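Local structure of DNA alpha-glucosyltransferase (Enterobacteria phage T4, 1XV5) at residues 23-26 with 27-31; 390-393 with 394-397. The protein is a phage glycosyltransferase of the GT-B clan, built from two Rossmann-like domains that face each other across a cleft. All coordinates share one frame; numbering follows the deposited sequence.

Near the N terminus, after strand 3-8, the chain runs through helix 17-30, and interaction 1 (23-26 with 27-31) lies in its last two turns. Interaction 2 (390-393 with 394-397) comes more than 350 residues later, in helix 388-399 at the C-terminal end. Each contact stays within one helix and closes no more than a helical turn, so the two follow in series and neither nest nor cross. Their centres are about 11 Å apart and they do touch: Phe392 reaches Gln24 and Trp27, and Trp27 also reaches Phe396. Thus the C-terminal helix is packed on the first helix of the N-terminal domain.

Interaction 1 of 2, residues 23-26 with 27-31; sequences EQRD and WFIKN
Gln24 and Phe28 run side by side along one flank of the helix, pointing the same way, with Gln24 CG 3.7 Å from Phe28 CE1 at the edge of the ring. This is the dense side of the contact. A neighbour within 27-31 backs the Phe28 ring: Trp27 CE3 sits over the centre of one face, while Gln24 and Phe28 bury themselves against Ile80 of strand 78-83. Beneath the side chains the alpha-helical i to i+4 ladder is complete: Trp27, Phe28, Ile29 and Lys30 each give their N-H to the carbonyl four residues back, the shortest bond being Lys30 N to Asp26 O at 2.8 Å. Residues 23-30 form the last two turns of helix 17-30, the helix that follows strand 3-8 in the Rossmann-like N-terminal half, and Asn31 is the first residue to leave helical geometry. Glu23, also buried, turns its carboxylate to Lys19 and to the backbone N of Asp180.

Ile29 and Lys30 make the exposed side. At that margin Arg25, partly exposed, is laid across Ile29: with CG opposite the backbone N (chi1 167°) and the chain extended to NE, its guanidinium has Ile29 CD1 over the centre of one face, 3.6 Å from Arg25 CZ. Arg25 also makes a cation-pi contact with Phe56, whereas its salt bridge to Asp26, Arg25 NH2 to Asp26 OD1, is long at 3.7 Å.

Interaction 2 of 2, residues 390-393 with 394-397; sequences FCFK and EQFD
Residues 390-393 and 394-397 form two successive turns of one alpha helix, joined by four backbone hydrogen bonds from Glu394, Gln395, Phe396 and Asp397 to the carbonyls of Phe390, Cys391, Phe392 and Lys393. Phe396 N to Phe392 O is the shortest at 2.8 Å and also the most bent, 149° at the hydrogen, while Glu394 N to Phe390 O is 3.1 Å.

On the buried side the side chain of Gln395 slants past the Phe392 ring, its amide plane turned 62° from the ring plane. Its CG lies beside the backbone N, which lays the start of the side chain against the preceding turn, with Gln395 CG 3.2 Å from Cys391 O. Pro178 touches Cys391, Phe392 and Gln395 together. This is helix 388-399, the C-terminal helix of the GT-B fold, which here returns to the N-terminal domain: Phe392 meets the rings of Phe20 and Trp27, and Phe396 packs on Phe28 and meets the ring of His33.

The outer side is polar. The bend at chi2 (60°) carries the Lys393 chain across to the Asp397 carboxylate, where the CE methylene, not the ammonium group, comes nearest. Lys393 CE stands in front of the two oxygens and almost equally far from them, 3.0 Å from Asp397 OD1 and 3.1 Å from Asp397 OD2. Lys393 NZ to Asp397 OD1, 3.7 Å, is a long salt bridge. Glu394, by contrast, extends away from the preceding turn to a salt bridge with Arg304.

Interaction 1 of 2, residues 23-26 with 27-31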
# COMPACT_ATOMS: atom_id res chain seq x y z
N GLU A 23 8.18 7.21 -1.00
CA GLU A 23 8.14 7.42 -2.44
C GLU A 23 7.82 8.88 -2.73
O GLU A 23 8.32 9.46 -3.70
CB GLU A 23 7.07 6.51 -3.08
CG GLU A 23 7.43 5.04 -3.03
CD GLU A 23 8.53 4.67 -4.01
OE1 GLU A 23 9.17 3.61 -3.82
OE2 GLU A 23 8.76 5.43 -4.97
N GLN A 24 6.98 9.47 -1.88
CA GLN A 24 6.60 10.87 -2.01
C GLN A 24 7.84 11.74 -1.80
O GLN A 24 8.10 12.67 -2.56
CB GLN A 24 5.54 11.21 -0.96
CG GLN A 24 4.89 12.58 -1.11
CD GLN A 24 3.63 12.70 -0.26
OE1 GLN A 24 2.60 13.19 -0.72
NE2 GLN A 24 3.72 12.25 0.98
N ARG A 25 8.61 11.42 -0.76
CA ARG A 25 9.83 12.17 -0.47
C ARG A 25 10.76 12.07 -1.68
O ARG A 25 11.29 13.08 -2.14
CB ARG A 25 10.52 11.60 0.77
CG ARG A 25 11.95 12.08 0.98
CD ARG A 25 12.50 11.59 2.31
NE ARG A 25 13.90 11.96 2.51
CZ ARG A 25 14.93 11.34 1.94
NH1 ARG A 25 16.17 11.75 2.17
NH2 ARG A 25 14.72 10.29 1.15
N ASP A 26 10.94 10.86 -2.19
CA ASP A 26 11.82 10.66 -3.34
C ASP A 26 11.42 11.49 -4.55
O ASP A 26 12.27 12.07 -5.23
CB ASP A 26 11.86 9.18 -3.75
CG ASP A 26 12.62 8.31 -2.77
OD1 ASP A 26 13.43 8.84 -1.98
OD2 ASP A 26 12.43 7.08 -2.79
N TRP A 27 10.12 11.54 -4.84
CA TRP A 27 9.65 12.30 -5.99
C TRP A 27 9.94 13.79 -5.81
O TRP A 27 10.45 14.43 -6.72
CB TRP A 27 8.15 12.09 -6.20
CG TRP A 27 7.64 12.80 -7.43
CD1 TRP A 27 7.65 12.32 -8.72
CD2 TRP A 27 7.11 14.12 -7.50
NE1 TRP A 27 7.16 13.28 -9.58
CE2 TRP A 27 6.82 14.40 -8.85
CE3 TRP A 27 6.85 15.12 -6.54
CZ2 TRP A 27 6.29 15.62 -9.28
CZ3 TRP A 27 6.32 16.33 -6.96
CH2 TRP A 27 6.05 16.57 -8.32
N PHE A 28 9.62 14.34 -4.64
CA PHE A 28 9.86 15.76 -4.40
C PHE A 28 11.34 16.12 -4.51
O PHE A 28 11.68 17.14 -5.10
CB PHE A 28 9.31 16.19 -3.04
CG PHE A 28 7.84 16.50 -3.05
CD1 PHE A 28 6.91 15.56 -2.60
CD2 PHE A 28 7.38 17.71 -3.54
CE1 PHE A 28 5.55 15.84 -2.64
CE2 PHE A 28 6.02 18.00 -3.59
CZ PHE A 28 5.10 17.06 -3.14
N ILE A 29 12.20 15.29 -3.93
CA ILE A 29 13.64 15.54 -3.98
C ILE A 29 14.12 15.43 -5.42
O ILE A 29 14.91 16.24 -5.90
CB ILE A 29 14.43 14.53 -3.12
CG1 ILE A 29 14.12 14.75 -1.64
CG2 ILE A 29 15.93 14.69 -3.37
CD1 ILE A 29 14.86 13.79 -0.71
N LYS A 30 13.62 14.41 -6.12
CA LYS A 30 13.99 14.17 -7.51
C LYS A 30 13.61 15.37 -8.37
O LYS A 30 14.29 15.69 -9.35
CB LYS A 30 13.28 12.91 -8.01
CG LYS A 30 13.69 12.45 -9.40
CD LYS A 30 13.03 11.10 -9.72
CE LYS A 30 13.46 10.58 -11.07
NZ LYS A 30 13.07 11.51 -12.17
N ASN A 31 12.53 16.04 -7.99
CA ASN A 31 12.05 17.19 -8.74
C ASN A 31 12.52 18.54 -8.20
O ASN A 31 11.89 19.57 -8.44
CB ASN A 31 10.53 17.15 -8.86
CG ASN A 31 10.05 16.03 -9.77
OD1 ASN A 31 10.09 14.85 -9.41
ND2 ASN A 31 9.62 16.40 -10.97

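Interaction 2 of 2, residues 390-393 with 394-397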
# COMPACT_ATOMS: atom_id res chain seq x y z
N PHE A 390 4.20 9.90 -13.21
CA PHE A 390 2.88 10.31 -13.67
C PHE A 390 1.97 10.78 -12.54
O PHE A 390 1.48 11.91 -12.55
CB PHE A 390 2.16 9.14 -14.37
CG PHE A 390 2.88 8.61 -15.57
CD1 PHE A 390 3.10 9.41 -16.68
CD2 PHE A 390 3.31 7.28 -15.60
CE1 PHE A 390 3.73 8.89 -17.81
CE2 PHE A 390 3.95 6.76 -16.72
CZ PHE A 390 4.16 7.57 -17.83
N CYS A 391 1.76 9.90 -11.57
CA CYS A 391 0.85 10.19 -10.46
C CYS A 391 1.23 11.32 -9.52
O CYS A 391 0.38 12.13 -9.18
CB CYS A 391 0.60 8.90 -9.67
SG CYS A 391 0.07 7.52 -10.73
N PHE A 392 2.49 11.39 -9.09
CA PHE A 392 2.88 12.47 -8.20
C PHE A 392 2.82 13.83 -8.91
O PHE A 392 2.62 14.87 -8.27
CB PHE A 392 4.27 12.22 -7.60
CG PHE A 392 4.24 11.36 -6.36
CD1 PHE A 392 5.04 10.23 -6.25
CD2 PHE A 392 3.39 11.68 -5.30
CE1 PHE A 392 4.99 9.42 -5.10
CE2 PHE A 392 3.33 10.89 -4.15
CZ PHE A 392 4.14 9.75 -4.06
N LYS A 393 2.97 13.81 -10.23
CA LYS A 393 2.87 15.04 -11.01
C LYS A 393 1.41 15.47 -10.99
O LYS A 393 1.09 16.65 -10.79
CB LYS A 393 3.33 14.81 -12.45
CG LYS A 393 2.95 15.94 -13.42
CD LYS A 393 3.57 17.26 -13.00
CE LYS A 393 3.03 18.42 -13.83
NZ LYS A 393 3.21 18.19 -15.29
N GLU A 394 0.51 14.51 -11.20
CA GLU A 394 -0.92 14.78 -11.19
C GLU A 394 -1.31 15.38 -9.84
O GLU A 394 -2.04 16.36 -9.78
CB GLU A 394 -1.71 13.48 -11.42
CG GLU A 394 -3.23 13.68 -11.46
CD GLU A 394 -4.00 12.37 -11.49
OE1 GLU A 394 -3.68 11.50 -12.34
OE2 GLU A 394 -4.92 12.20 -10.67
N GLN A 395 -0.82 14.78 -8.76
CA GLN A 395 -1.13 15.25 -7.42
C GLN A 395 -0.52 16.62 -7.15
O GLN A 395 -1.14 17.47 -6.53
CB GLN A 395 -0.65 14.23 -6.38
CG GLN A 395 -1.29 12.86 -6.60
CD GLN A 395 -0.64 11.74 -5.80
OE1 GLN A 395 -0.72 10.57 -6.19
NE2 GLN A 395 -0.02 12.08 -4.68
N PHE A 396 0.70 16.83 -7.63
CA PHE A 396 1.38 18.10 -7.44
C PHE A 396 0.59 19.23 -8.11
O PHE A 396 0.45 20.32 -7.55
CB PHE A 396 2.80 18.04 -8.02
CG PHE A 396 3.58 19.31 -7.86
CD1 PHE A 396 3.50 20.32 -8.82
CD2 PHE A 396 4.39 19.52 -6.75
CE1 PHE A 396 4.21 21.51 -8.67
CE2 PHE A 396 5.10 20.71 -6.59
CZ PHE A 396 5.01 21.70 -7.55
N ASP A 397 0.06 18.96 -9.30
CA ASP A 397 -0.71 19.97 -10.01
C ASP A 397 -1.99 20.32 -9.26
O ASP A 397 -2.41 21.48 -9.24
CB ASP A 397 -1.04 19.47 -11.42
CG ASP A 397 0.17 19.47 -12.33
OD1 ASP A 397 0.09 18.90 -13.44
OD2 ASP A 397 1.20 20.06 -11.94